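Local structure of dihydrolipoyl dehydrogenase (Elizabethkingia anophelis NUHP1, 6UZI) at residues Y317-V322 against V337-T342; V25-C30 against T37-K42. The protein probably reoxidises protein-bound dihydrolipoyl groups to lipoyl with NAD+, using a bound FAD and a redox-active disulfide. All coordinates share one frame; numbering follows the deposited sequence.

How the contacts relate
Contacts 1 and 2 lie side by side in the FAD domain, their centres about 11 Å apart. Each sets a helix against a strand of the same parallel sheet, 316-318 at one border and 37-41 toward the other, with strands 14-17 and 148-150 between them. The two helices touch directly: E341 OE2 and R29 NE form a 3.0 Å salt bridge, and along the same helix interface A340 CB packs on C30 SG at 3.6 Å and V337 CG2 on V25 CG1 at 3.7 Å. Both strands run on to the same FAD, where D321 of contact 1 holds the pyrophosphate and ribityl chain and E41 of contact 2 the adenosine ribose.

Contact 1 of 2, residues Y317-V322 against V337-T342; sequences YAIGDV and VFVAET. With FAD (flavin-adenine dinucleotide), chain E.
The ring of Y317 lies against V339 and T342, both methyl groups coming at it obliquely: V339 CG1 reaches Y317 CG at 3.7 Å, while T342 CG2 sits by the far end of the ring, 3.9 Å from Y317 OH. The other aromatic ring, that of F338, carries the T342 hydroxyl over one face, OG1 being 3.6 Å above the ring plane and displaced toward the rim. Through Y317, helix 329-343 packs on border strand 316-318 of the parallel sheet in the FAD-binding Rossmann domain. V339 meets both Y317 on the strand and I319 just past its end. With CG1 anti to its backbone N (chi1 170°), that methyl is directed at the tyrosine, while CG2 reaches I319 CG2 at 3.6 Å and also borders the tyrosine. I149 of the adjoining strand 148-150 touches both V339 and I319, extending this apolar layer into the sheet.

Past the strand, the chain turns at G320 into the Gly-Asp sequence characteristic of the second FAD-binding motif in this family. The backbone N of D321 donates a nearly straight bond to FAD O2P (3.0 Å, 167°), and the ribityl hydroxyl O3' donates to D321 OD1 at 3.1 Å. D321 OD2 is paired with S154 OG, so a second residue helps fix how the carboxylate is turned. Back on the helix, F338 O accepts two bonds from one residue, on opposite faces of the carbonyl plane: T342 N at 2.9 Å and T342 OG1 at 3.1 Å.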
ATOM      1  N   TYR A 317     -11.010 -22.676  26.115  1.00 32.55           N
ATOM      2  CA  TYR A 317     -11.336 -21.559  25.243  1.00 33.64           C
ATOM      3  C   TYR A 317     -11.261 -22.001  23.788  1.00 37.79           C
ATOM      4  O   TYR A 317     -10.720 -23.057  23.455  1.00 39.05           O
ATOM      5  CB  TYR A 317     -10.380 -20.385  25.477  1.00 34.15           C
ATOM      6  CG  TYR A 317     -10.463 -19.764  26.851  1.00 38.33           C
ATOM      7  CD1 TYR A 317      -9.945 -20.415  27.968  1.00 38.46           C
ATOM      8  CD2 TYR A 317     -11.030 -18.507  27.030  1.00 28.19           C
ATOM      9  CE1 TYR A 317     -10.011 -19.841  29.224  1.00 37.16           C
ATOM     10  CE2 TYR A 317     -11.099 -17.928  28.275  1.00 29.91           C
ATOM     11  CZ  TYR A 317     -10.587 -18.592  29.370  1.00 35.81           C
ATOM     12  OH  TYR A 317     -10.659 -18.002  30.614  1.00 37.93           O
ATOM     13  N   ALA A 318     -11.775 -21.155  22.905  1.00 44.51           N
ATOM     14  CA  ALA A 318     -11.777 -21.479  21.488  1.00 36.85           C
ATOM     15  C   ALA A 318     -11.685 -20.191  20.688  1.00 37.45           C
ATOM     16  O   ALA A 318     -12.307 -19.184  21.044  1.00 40.90           O
ATOM     17  CB  ALA A 318     -13.025 -22.271  21.113  1.00 27.85           C
ATOM     18  N   ILE A 319     -10.912 -20.237  19.598  1.00 31.22           N
ATOM     19  CA  ILE A 319     -10.600 -19.068  18.786  1.00 32.17           C
ATOM     20  C   ILE A 319     -10.673 -19.441  17.313  1.00 42.48           C
ATOM     21  O   ILE A 319     -10.672 -20.618  16.943  1.00 43.18           O
ATOM     22  CB  ILE A 319      -9.186 -18.506  19.074  1.00 26.04           C
ATOM     23  CG1 ILE A 319      -8.144 -19.586  18.774  1.00 25.23           C
ATOM     24  CG2 ILE A 319      -9.068 -17.984  20.501  1.00 22.92           C
ATOM     25  CD1 ILE A 319      -6.723 -19.144  18.952  1.00 26.61           C
ATOM     26  N   GLY A 320     -10.718 -18.411  16.470  1.00 39.79           N
ATOM     27  CA  GLY A 320     -10.476 -18.604  15.052  1.00 39.81           C
ATOM     28  C   GLY A 320     -11.695 -19.095  14.289  1.00 41.41           C
ATOM     29  O   GLY A 320     -12.842 -18.839  14.659  1.00 42.49           O
ATOM     30  N   ASP A 321     -11.426 -19.839  13.210  1.00 40.99           N
ATOM     31  CA  ASP A 321     -12.491 -20.291  12.321  1.00 38.54           C
ATOM     32  C   ASP A 321     -13.437 -21.267  13.003  1.00 45.04           C
ATOM     33  O   ASP A 321     -14.545 -21.493  12.504  1.00 45.99           O
ATOM     34  CB  ASP A 321     -11.906 -20.966  11.071  1.00 42.45           C
ATOM     35  CG  ASP A 321     -11.340 -19.976  10.054  1.00 49.72           C
ATOM     36  OD1 ASP A 321     -11.081 -18.805  10.398  1.00 47.88           O
ATOM     37  OD2 ASP A 321     -11.159 -20.378   8.887  1.00 59.76           O
ATOM     38  N   VAL A 322     -13.044 -21.833  14.149  1.00 42.24           N
ATOM     39  CA  VAL A 322     -13.899 -22.825  14.795  1.00 36.52           C
ATOM     40  C   VAL A 322     -14.972 -22.170  15.652  1.00 38.66           C
ATOM     41  O   VAL A 322     -15.850 -22.868  16.181  1.00 43.75           O
ATOM     42  CB  VAL A 322     -13.022 -23.809  15.600  1.00 29.51           C
ATOM     43  CG1 VAL A 322     -12.738 -23.287  17.018  1.00 25.21           C
ATOM     44  CG2 VAL A 322     -13.606 -25.219  15.589  1.00 27.79           C
ATOM     45  N   VAL A 337      -4.405 -13.869  20.841  1.00 30.53           N
ATOM     46  CA  VAL A 337      -3.806 -12.930  21.786  1.00 35.89           C
ATOM     47  C   VAL A 337      -4.796 -12.576  22.887  1.00 35.76           C
ATOM     48  O   VAL A 337      -4.419 -12.389  24.051  1.00 37.75           O
ATOM     49  CB  VAL A 337      -3.314 -11.669  21.053  1.00 32.93           C
ATOM     50  CG1 VAL A 337      -2.780 -10.660  22.049  1.00 30.15           C
ATOM     51  CG2 VAL A 337      -2.250 -12.034  20.039  1.00 41.58           C
ATOM     52  N   PHE A 338      -6.079 -12.486  22.535  1.00 39.51           N
ATOM     53  CA  PHE A 338      -7.106 -12.169  23.519  1.00 38.52           C
ATOM     54  C   PHE A 338      -7.169 -13.237  24.604  1.00 40.15           C
ATOM     55  O   PHE A 338      -7.181 -12.921  25.801  1.00 46.05           O
ATOM     56  CB  PHE A 338      -8.463 -12.016  22.823  1.00 27.76           C
ATOM     57  CG  PHE A 338      -9.600 -11.702  23.759  1.00 29.25           C
ATOM     58  CD1 PHE A 338      -9.978 -10.388  23.992  1.00 38.98           C
ATOM     59  CD2 PHE A 338     -10.296 -12.719  24.404  1.00 29.56           C
ATOM     60  CE1 PHE A 338     -11.029 -10.092  24.857  1.00 42.43           C
ATOM     61  CE2 PHE A 338     -11.342 -12.428  25.269  1.00 31.81           C
ATOM     62  CZ  PHE A 338     -11.710 -11.117  25.494  1.00 33.16           C
ATOM     63  N   VAL A 339      -7.216 -14.513  24.204  1.00 28.62           N
ATOM     64  CA  VAL A 339      -7.340 -15.575  25.201  1.00 40.44           C
ATOM     65  C   VAL A 339      -6.100 -15.632  26.087  1.00 46.21           C
ATOM     66  O   VAL A 339      -6.206 -15.731  27.319  1.00 37.63           O
ATOM     67  CB  VAL A 339      -7.623 -16.927  24.523  1.00 40.64           C
ATOM     68  CG1 VAL A 339      -7.498 -18.051  25.529  1.00 44.60           C
ATOM     69  CG2 VAL A 339      -9.026 -16.933  23.936  1.00 40.67           C
ATOM     70  N   ALA A 340      -4.912 -15.522  25.488  1.00 41.22           N
ATOM     71  CA  ALA A 340      -3.681 -15.585  26.270  1.00 37.23           C
ATOM     72  C   ALA A 340      -3.645 -14.488  27.326  1.00 42.28           C
ATOM     73  O   ALA A 340      -3.326 -14.745  28.493  1.00 45.06           O
ATOM     74  CB  ALA A 340      -2.463 -15.485  25.348  1.00 29.86           C
ATOM     75  N   GLU A 341      -3.977 -13.255  26.939  1.00 37.48           N
ATOM     76  CA  GLU A 341      -3.970 -12.168  27.910  1.00 40.59           C
ATOM     77  C   GLU A 341      -5.076 -12.339  28.942  1.00 44.52           C
ATOM     78  O   GLU A 341      -4.877 -12.024  30.121  1.00 44.02           O
ATOM     79  CB  GLU A 341      -4.088 -10.831  27.180  1.00 37.69           C
ATOM     80  CG  GLU A 341      -2.818 -10.460  26.438  1.00 35.86           C
ATOM     81  CD  GLU A 341      -2.980  -9.262  25.544  1.00 36.03           C
ATOM     82  OE1 GLU A 341      -4.019  -8.585  25.647  1.00 50.57           O
ATOM     83  OE2 GLU A 341      -2.065  -8.999  24.733  1.00 35.94           O
ATOM     84  N   THR A 342      -6.220 -12.892  28.530  1.00 38.55           N
ATOM     85  CA  THR A 342      -7.279 -13.201  29.482  1.00 39.93           C
ATOM     86  C   THR A 342      -6.817 -14.250  30.486  1.00 41.67           C
ATOM     87  O   THR A 342      -7.073 -14.123  31.688  1.00 39.71           O
ATOM     88  CB  THR A 342      -8.525 -13.674  28.728  1.00 46.39           C
ATOM     89  OG1 THR A 342      -9.174 -12.550  28.120  1.00 51.83           O
ATOM     90  CG2 THR A 342      -9.501 -14.399  29.662  1.00 35.31           C
TER
HETATM   91  PA  FAD E 501      -6.632 -23.216  10.649  1.00 54.40           P
HETATM   92  O1A FAD E 501      -5.688 -22.359   9.894  1.00 71.54           O
HETATM   93  O2A FAD E 501      -7.823 -23.553   9.744  1.00 51.20           O
HETATM   94  O5B FAD E 501      -5.911 -24.603  10.975  1.00 55.21           O
HETATM   95  C5B FAD E 501      -6.095 -25.155  12.289  1.00 53.36           C
HETATM   96  C4B FAD E 501      -5.177 -26.341  12.426  1.00 60.94           C
HETATM   97  O4B FAD E 501      -5.713 -27.263  13.390  1.00 65.88           O
HETATM   98  C3B FAD E 501      -4.922 -27.153  11.146  1.00 52.81           C
HETATM   99  O3B FAD E 501      -3.545 -27.061  10.810  1.00 55.55           O
HETATM  100  C2B FAD E 501      -5.282 -28.598  11.539  1.00 50.78           C
HETATM  101  O2B FAD E 501      -4.373 -29.552  11.000  1.00 48.99           O
HETATM  102  C1B FAD E 501      -5.224 -28.541  13.063  1.00 61.42           C
HETATM  103  N9A FAD E 501      -6.059 -29.514  13.749  1.00 59.14           N
HETATM  104  C8A FAD E 501      -7.413 -29.688  13.607  1.00 62.65           C
HETATM  105  N7A FAD E 501      -7.921 -30.600  14.397  1.00 67.84           N
HETATM  106  C5A FAD E 501      -6.824 -31.068  15.112  1.00 65.47           C
HETATM  107  C6A FAD E 501      -6.692 -32.041  16.116  1.00 57.58           C
HETATM  108  N6A FAD E 501      -7.719 -32.723  16.632  1.00 52.51           N
HETATM  109  N1A FAD E 501      -5.454 -32.274  16.605  1.00 52.63           N
HETATM  110  C2A FAD E 501      -4.427 -31.570  16.117  1.00 53.57           C
HETATM  111  N3A FAD E 501      -4.432 -30.621  15.176  1.00 52.92           N
HETATM  112  C4A FAD E 501      -5.671 -30.411  14.710  1.00 58.18           C
HETATM  113  N1  FAD E 501      -7.813 -15.674   5.335  1.00 80.53           N
HETATM  114  C2  FAD E 501      -7.343 -14.402   5.333  1.00 66.16           C
HETATM  115  O2  FAD E 501      -7.413 -13.694   6.336  1.00 60.92           O
HETATM  116  N3  FAD E 501      -6.755 -13.887   4.191  1.00 73.63           N
HETATM  117  C4  FAD E 501      -6.582 -14.558   2.993  1.00 81.12           C
HETATM  118  O4  FAD E 501      -6.034 -14.005   2.042  1.00 81.07           O
HETATM  119  C4X FAD E 501      -7.079 -15.907   3.005  1.00 85.24           C
HETATM  120  N5  FAD E 501      -6.930 -16.627   1.931  1.00 81.66           N
HETATM  121  C5X FAD E 501      -7.360 -17.945   1.975  1.00 83.61           C
HETATM  122  C6  FAD E 501      -7.156 -18.749   0.855  1.00 83.17           C
HETATM  123  C7  FAD E 501      -7.506 -20.095   0.865  1.00 79.32           C
HETATM  124  C7M FAD E 501      -7.251 -20.935  -0.358  1.00 75.81           C
HETATM  125  C8  FAD E 501      -8.080 -20.653   2.023  1.00 81.43           C
HETATM  126  C8M FAD E 501      -8.413 -22.121   2.092  1.00 80.88           C
HETATM  127  C9  FAD E 501      -8.307 -19.847   3.134  1.00 82.78           C
HETATM  128  C9A FAD E 501      -7.948 -18.504   3.122  1.00 83.37           C
HETATM  129  N10 FAD E 501      -8.109 -17.682   4.253  1.00 76.95           N
HETATM  130  C10 FAD E 501      -7.680 -16.382   4.227  1.00 84.98           C
HETATM  131  C1' FAD E 501      -8.702 -18.211   5.486  1.00 64.81           C
HETATM  132  C2' FAD E 501      -7.648 -18.604   6.513  1.00 60.65           C
HETATM  133  O2' FAD E 501      -6.933 -19.766   6.091  1.00 65.07           O
HETATM  134  C3' FAD E 501      -8.270 -18.833   7.891  1.00 49.21           C
HETATM  135  O3' FAD E 501      -9.198 -17.797   8.178  1.00 39.65           O
HETATM  136  C4' FAD E 501      -7.227 -18.897   9.006  1.00 58.92           C
HETATM  137  O4' FAD E 501      -6.242 -19.864   8.638  1.00 62.26           O
HETATM  138  C5' FAD E 501      -7.821 -19.205  10.364  1.00 59.91           C
HETATM  139  O5' FAD E 501      -7.017 -20.274  10.895  1.00 57.27           O
HETATM  140  P   FAD E 501      -7.174 -20.911  12.386  1.00 52.58           P
HETATM  141  O1P FAD E 501      -6.031 -20.673  13.302  1.00 55.99           O
HETATM  142  O2P FAD E 501      -8.500 -20.600  13.048  1.00 26.83           O
HETATM  143  O3P FAD E 501      -7.217 -22.441  11.920  1.00 61.30           O

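Contact 2 of 2, residues V25-C30 against T37-K42; sequences VAAIRC and TVIIEK. With FAD (flavin-adenine dinucleotide), chain E.
The first beta-alpha-beta unit of the FAD domain, strand 14-17, helix 21-32 and strand 37-41, brings A27 and C30 of the helix onto T37 and I39 of the returning strand. Over these short segments helix and strand run almost antiparallel, at 169°, with their axes 8.5 Å apart at closest approach. A27 turns its methyl to the strand: CB meets the methyl CG2 of T37 at 4.1 Å and, farther along the strand, CD1 of I39 at 4.4 Å. One turn later C30 CB lies 3.5 Å from T37 OG1; the threonine methyl lies between A27 and C30, while its hydroxyl oxygen is nearest C30 CB. That hydroxyl also makes a weak hydrogen bond to F35 O in the connecting turn. I116, M111 and V16 of the central strand also touch I39, while V25 and I28, which point away from strand 37-41, reach H474 and I473 of the second subunit, respectively.

At the C-terminal end of the strand, E41 binds the cofactor. E41 extends away from its backbone N at the first torsion (chi1 174°) and then bends at the second (chi2 53°), which brings its carboxylate to the adenosine ribose. FAD O3B donates to OE1 of E41 at 2.7 Å, and O2B donates to the other oxygen, OE2. S19 OG is hydrogen-bonded to OE1 as well, and the backbone N of Y43 to OE2, so each carboxylate oxygen has a protein partner besides a ribose hydroxyl. An acidic residue ending the second strand and holding both ribose hydroxyls is typical of FAD- and NAD-binding Rossmann folds.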
ATOM      1  N   VAL A  25      -0.034 -18.153  17.099  1.00 28.53           N
ATOM      2  CA  VAL A  25       0.096 -16.834  17.708  1.00 29.97           C
ATOM      3  C   VAL A  25      -0.364 -16.878  19.160  1.00 27.27           C
ATOM      4  O   VAL A  25       0.296 -16.335  20.049  1.00 37.47           O
ATOM      5  CB  VAL A  25      -0.673 -15.782  16.890  1.00 37.65           C
ATOM      6  CG1 VAL A  25      -0.850 -14.502  17.682  1.00 30.61           C
ATOM      7  CG2 VAL A  25       0.072 -15.499  15.587  1.00 43.99           C
ATOM      8  N   ALA A  26      -1.462 -17.583  19.432  1.00 35.67           N
ATOM      9  CA  ALA A  26      -1.902 -17.761  20.812  1.00 32.86           C
ATOM     10  C   ALA A  26      -0.823 -18.420  21.657  1.00 36.06           C
ATOM     11  O   ALA A  26      -0.600 -18.026  22.807  1.00 38.83           O
ATOM     12  CB  ALA A  26      -3.186 -18.587  20.856  1.00 27.76           C
ATOM     13  N   ALA A  27      -0.156 -19.442  21.113  1.00 35.95           N
ATOM     14  CA  ALA A  27       0.899 -20.116  21.863  1.00 36.12           C
ATOM     15  C   ALA A  27       2.040 -19.162  22.193  1.00 38.24           C
ATOM     16  O   ALA A  27       2.517 -19.129  23.333  1.00 42.18           O
ATOM     17  CB  ALA A  27       1.417 -21.324  21.081  1.00 26.48           C
ATOM     18  N   ILE A  28       2.469 -18.355  21.220  1.00 38.13           N
ATOM     19  CA  ILE A  28       3.555 -17.410  21.469  1.00 35.24           C
ATOM     20  C   ILE A  28       3.158 -16.425  22.555  1.00 36.93           C
ATOM     21  O   ILE A  28       3.943 -16.121  23.462  1.00 36.12           O
ATOM     22  CB  ILE A  28       3.943 -16.683  20.169  1.00 38.25           C
ATOM     23  CG1 ILE A  28       4.549 -17.665  19.168  1.00 42.19           C
ATOM     24  CG2 ILE A  28       4.901 -15.547  20.452  1.00 32.92           C
ATOM     25  CD1 ILE A  28       4.832 -17.052  17.822  1.00 38.99           C
ATOM     26  N   ARG A  29       1.927 -15.919  22.488  1.00 30.05           N
ATOM     27  CA  ARG A  29       1.479 -14.977  23.501  1.00 37.23           C
ATOM     28  C   ARG A  29       1.369 -15.640  24.870  1.00 38.40           C
ATOM     29  O   ARG A  29       1.647 -14.998  25.890  1.00 44.91           O
ATOM     30  CB  ARG A  29       0.149 -14.357  23.071  1.00 38.76           C
ATOM     31  CG  ARG A  29      -0.262 -13.140  23.872  1.00 34.07           C
ATOM     32  CD  ARG A  29       0.549 -11.942  23.465  1.00 36.46           C
ATOM     33  NE  ARG A  29       0.279 -10.813  24.346  1.00 50.08           N
ATOM     34  CZ  ARG A  29       1.112 -10.381  25.286  1.00 45.09           C
ATOM     35  NH1 ARG A  29       2.279 -10.983  25.461  1.00 40.56           N
ATOM     36  NH2 ARG A  29       0.778  -9.347  26.043  1.00 44.57           N
ATOM     37  N   CYS A  30       0.986 -16.920  24.917  1.00 34.72           N
ATOM     38  CA  CYS A  30       0.978 -17.640  26.189  1.00 37.13           C
ATOM     39  C   CYS A  30       2.391 -17.823  26.721  1.00 38.06           C
ATOM     40  O   CYS A  30       2.632 -17.697  27.928  1.00 38.02           O
ATOM     41  CB  CYS A  30       0.285 -18.995  26.037  1.00 34.61           C
ATOM     42  SG  CYS A  30      -1.516 -18.897  26.023  1.00 34.63           S
ATOM     43  N   THR A  37       3.729 -23.866  27.783  1.00 35.55           N
ATOM     44  CA  THR A  37       2.775 -23.993  26.691  1.00 37.94           C
ATOM     45  C   THR A  37       3.157 -25.117  25.737  1.00 43.92           C
ATOM     46  O   THR A  37       4.335 -25.314  25.419  1.00 54.18           O
ATOM     47  CB  THR A  37       2.671 -22.675  25.928  1.00 34.19           C
ATOM     48  OG1 THR A  37       2.490 -21.609  26.863  1.00 45.60           O
ATOM     49  CG2 THR A  37       1.486 -22.699  24.981  1.00 29.01           C
ATOM     50  N   VAL A  38       2.152 -25.842  25.268  1.00 40.58           N
ATOM     51  CA  VAL A  38       2.336 -26.880  24.269  1.00 46.64           C
ATOM     52  C   VAL A  38       1.334 -26.640  23.147  1.00 43.49           C
ATOM     53  O   VAL A  38       0.217 -26.164  23.386  1.00 39.19           O
ATOM     54  CB  VAL A  38       2.172 -28.295  24.872  1.00 46.63           C
ATOM     55  CG1 VAL A  38       0.795 -28.461  25.498  1.00 50.41           C
ATOM     56  CG2 VAL A  38       2.422 -29.363  23.817  1.00 42.35           C
ATOM     57  N   ILE A  39       1.749 -26.930  21.919  1.00 44.44           N
ATOM     58  CA  ILE A  39       0.888 -26.805  20.753  1.00 43.50           C
ATOM     59  C   ILE A  39       0.901 -28.141  20.023  1.00 43.09           C
ATOM     60  O   ILE A  39       1.948 -28.791  19.908  1.00 45.46           O
ATOM     61  CB  ILE A  39       1.323 -25.644  19.832  1.00 29.04           C
ATOM     62  CG1 ILE A  39       0.310 -25.443  18.709  1.00 27.79           C
ATOM     63  CG2 ILE A  39       2.721 -25.876  19.267  1.00 32.99           C
ATOM     64  CD1 ILE A  39       0.536 -24.166  17.900  1.00 31.36           C
ATOM     65  N   ILE A  40      -0.269 -28.564  19.555  1.00 31.97           N
ATOM     66  CA  ILE A  40      -0.452 -29.870  18.940  1.00 36.88           C
ATOM     67  C   ILE A  40      -0.942 -29.658  17.513  1.00 39.84           C
ATOM     68  O   ILE A  40      -1.870 -28.875  17.283  1.00 40.77           O
ATOM     69  CB  ILE A  40      -1.439 -30.727  19.752  1.00 45.29           C
ATOM     70  CG1 ILE A  40      -0.933 -30.889  21.187  1.00 36.70           C
ATOM     71  CG2 ILE A  40      -1.630 -32.096  19.108  1.00 45.94           C
ATOM     72  CD1 ILE A  40      -1.992 -31.281  22.174  1.00 37.25           C
ATOM     73  N   GLU A  41      -0.314 -30.348  16.559  1.00 39.70           N
ATOM     74  CA  GLU A  41      -0.681 -30.271  15.148  1.00 39.50           C
ATOM     75  C   GLU A  41      -0.669 -31.650  14.508  1.00 43.64           C
ATOM     76  O   GLU A  41       0.318 -32.383  14.623  1.00 42.00           O
ATOM     77  CB  GLU A  41       0.258 -29.349  14.371  1.00 46.16           C
ATOM     78  CG  GLU A  41      -0.008 -29.367  12.872  1.00 55.06           C
ATOM     79  CD  GLU A  41      -1.462 -29.075  12.528  1.00 61.48           C
ATOM     80  OE1 GLU A  41      -1.953 -27.961  12.828  1.00 59.21           O
ATOM     81  OE2 GLU A  41      -2.116 -29.973  11.962  1.00 62.82           O
ATOM     82  N   LYS A  42      -1.769 -31.989  13.823  1.00 75.95           N
ATOM     83  CA  LYS A  42      -1.898 -33.266  13.122  1.00 76.31           C
ATOM     84  C   LYS A  42      -1.161 -33.273  11.787  1.00 64.06           C
ATOM     85  O   LYS A  42      -0.727 -34.337  11.329  1.00 65.50           O
ATOM     86  CB  LYS A  42      -3.375 -33.581  12.885  1.00 73.47           C
ATOM     87  CG  LYS A  42      -4.124 -32.436  12.218  1.00 65.39           C
ATOM     88  CD  LYS A  42      -5.352 -32.902  11.476  1.00 66.84           C
ATOM     89  CE  LYS A  42      -6.362 -33.467  12.433  1.00 77.91           C
ATOM     90  NZ  LYS A  42      -7.609 -33.870  11.732  1.00 88.70           N
TER
HETATM   91  PA  FAD E 501      -6.632 -23.216  10.649  1.00 54.40           P
HETATM   92  O1A FAD E 501      -5.688 -22.359   9.894  1.00 71.54           O
HETATM   93  O2A FAD E 501      -7.823 -23.553   9.744  1.00 51.20           O
HETATM   94  O5B FAD E 501      -5.911 -24.603  10.975  1.00 55.21           O
HETATM   95  C5B FAD E 501      -6.095 -25.155  12.289  1.00 53.36           C
HETATM   96  C4B FAD E 501      -5.177 -26.341  12.426  1.00 60.94           C
HETATM   97  O4B FAD E 501      -5.713 -27.263  13.390  1.00 65.88           O
HETATM   98  C3B FAD E 501      -4.922 -27.153  11.146  1.00 52.81           C
HETATM   99  O3B FAD E 501      -3.545 -27.061  10.810  1.00 55.55           O
HETATM  100  C2B FAD E 501      -5.282 -28.598  11.539  1.00 50.78           C
HETATM  101  O2B FAD E 501      -4.373 -29.552  11.000  1.00 48.99           O
HETATM  102  C1B FAD E 501      -5.224 -28.541  13.063  1.00 61.42           C
HETATM  103  N9A FAD E 501      -6.059 -29.514  13.749  1.00 59.14           N
HETATM  104  C8A FAD E 501      -7.413 -29.688  13.607  1.00 62.65           C
HETATM  105  N7A FAD E 501      -7.921 -30.600  14.397  1.00 67.84           N
HETATM  106  C5A FAD E 501      -6.824 -31.068  15.112  1.00 65.47           C
HETATM  107  C6A FAD E 501      -6.692 -32.041  16.116  1.00 57.58           C
HETATM  108  N6A FAD E 501      -7.719 -32.723  16.632  1.00 52.51           N
HETATM  109  N1A FAD E 501      -5.454 -32.274  16.605  1.00 52.63           N
HETATM  110  C2A FAD E 501      -4.427 -31.570  16.117  1.00 53.57           C
HETATM  111  N3A FAD E 501      -4.432 -30.621  15.176  1.00 52.92           N
HETATM  112  C4A FAD E 501      -5.671 -30.411  14.710  1.00 58.18           C
HETATM  113  N1  FAD E 501      -7.813 -15.674   5.335  1.00 80.53           N
HETATM  114  C2  FAD E 501      -7.343 -14.402   5.333  1.00 66.16           C
HETATM  115  O2  FAD E 501      -7.413 -13.694   6.336  1.00 60.92           O
HETATM  116  N3  FAD E 501      -6.755 -13.887   4.191  1.00 73.63           N
HETATM  117  C4  FAD E 501      -6.582 -14.558   2.993  1.00 81.12           C
HETATM  118  O4  FAD E 501      -6.034 -14.005   2.042  1.00 81.07           O
HETATM  119  C4X FAD E 501      -7.079 -15.907   3.005  1.00 85.24           C
HETATM  120  N5  FAD E 501      -6.930 -16.627   1.931  1.00 81.66           N
HETATM  121  C5X FAD E 501      -7.360 -17.945   1.975  1.00 83.61           C
HETATM  122  C6  FAD E 501      -7.156 -18.749   0.855  1.00 83.17           C
HETATM  123  C7  FAD E 501      -7.506 -20.095   0.865  1.00 79.32           C
HETATM  124  C7M FAD E 501      -7.251 -20.935  -0.358  1.00 75.81           C
HETATM  125  C8  FAD E 501      -8.080 -20.653   2.023  1.00 81.43           C
HETATM  126  C8M FAD E 501      -8.413 -22.121   2.092  1.00 80.88           C
HETATM  127  C9  FAD E 501      -8.307 -19.847   3.134  1.00 82.78           C
HETATM  128  C9A FAD E 501      -7.948 -18.504   3.122  1.00 83.37           C
HETATM  129  N10 FAD E 501      -8.109 -17.682   4.253  1.00 76.95           N
HETATM  130  C10 FAD E 501      -7.680 -16.382   4.227  1.00 84.98           C
HETATM  131  C1' FAD E 501      -8.702 -18.211   5.486  1.00 64.81           C
HETATM  132  C2' FAD E 501      -7.648 -18.604   6.513  1.00 60.65           C
HETATM  133  O2' FAD E 501      -6.933 -19.766   6.091  1.00 65.07           O
HETATM  134  C3' FAD E 501      -8.270 -18.833   7.891  1.00 49.21           C
HETATM  135  O3' FAD E 501      -9.198 -17.797   8.178  1.00 39.65           O
HETATM  136  C4' FAD E 501      -7.227 -18.897   9.006  1.00 58.92           C
HETATM  137  O4' FAD E 501      -6.242 -19.864   8.638  1.00 62.26           O
HETATM  138  C5' FAD E 501      -7.821 -19.205  10.364  1.00 59.91           C
HETATM  139  O5' FAD E 501      -7.017 -20.274  10.895  1.00 57.27           O
HETATM  140  P   FAD E 501      -7.174 -20.911  12.386  1.00 52.58           P
HETATM  141  O1P FAD E 501      -6.031 -20.673  13.302  1.00 55.99           O
HETATM  142  O2P FAD E 501      -8.500 -20.600  13.048  1.00 26.83           O
HETATM  143  O3P FAD E 501      -7.217 -22.441  11.920  1.00 61.30           O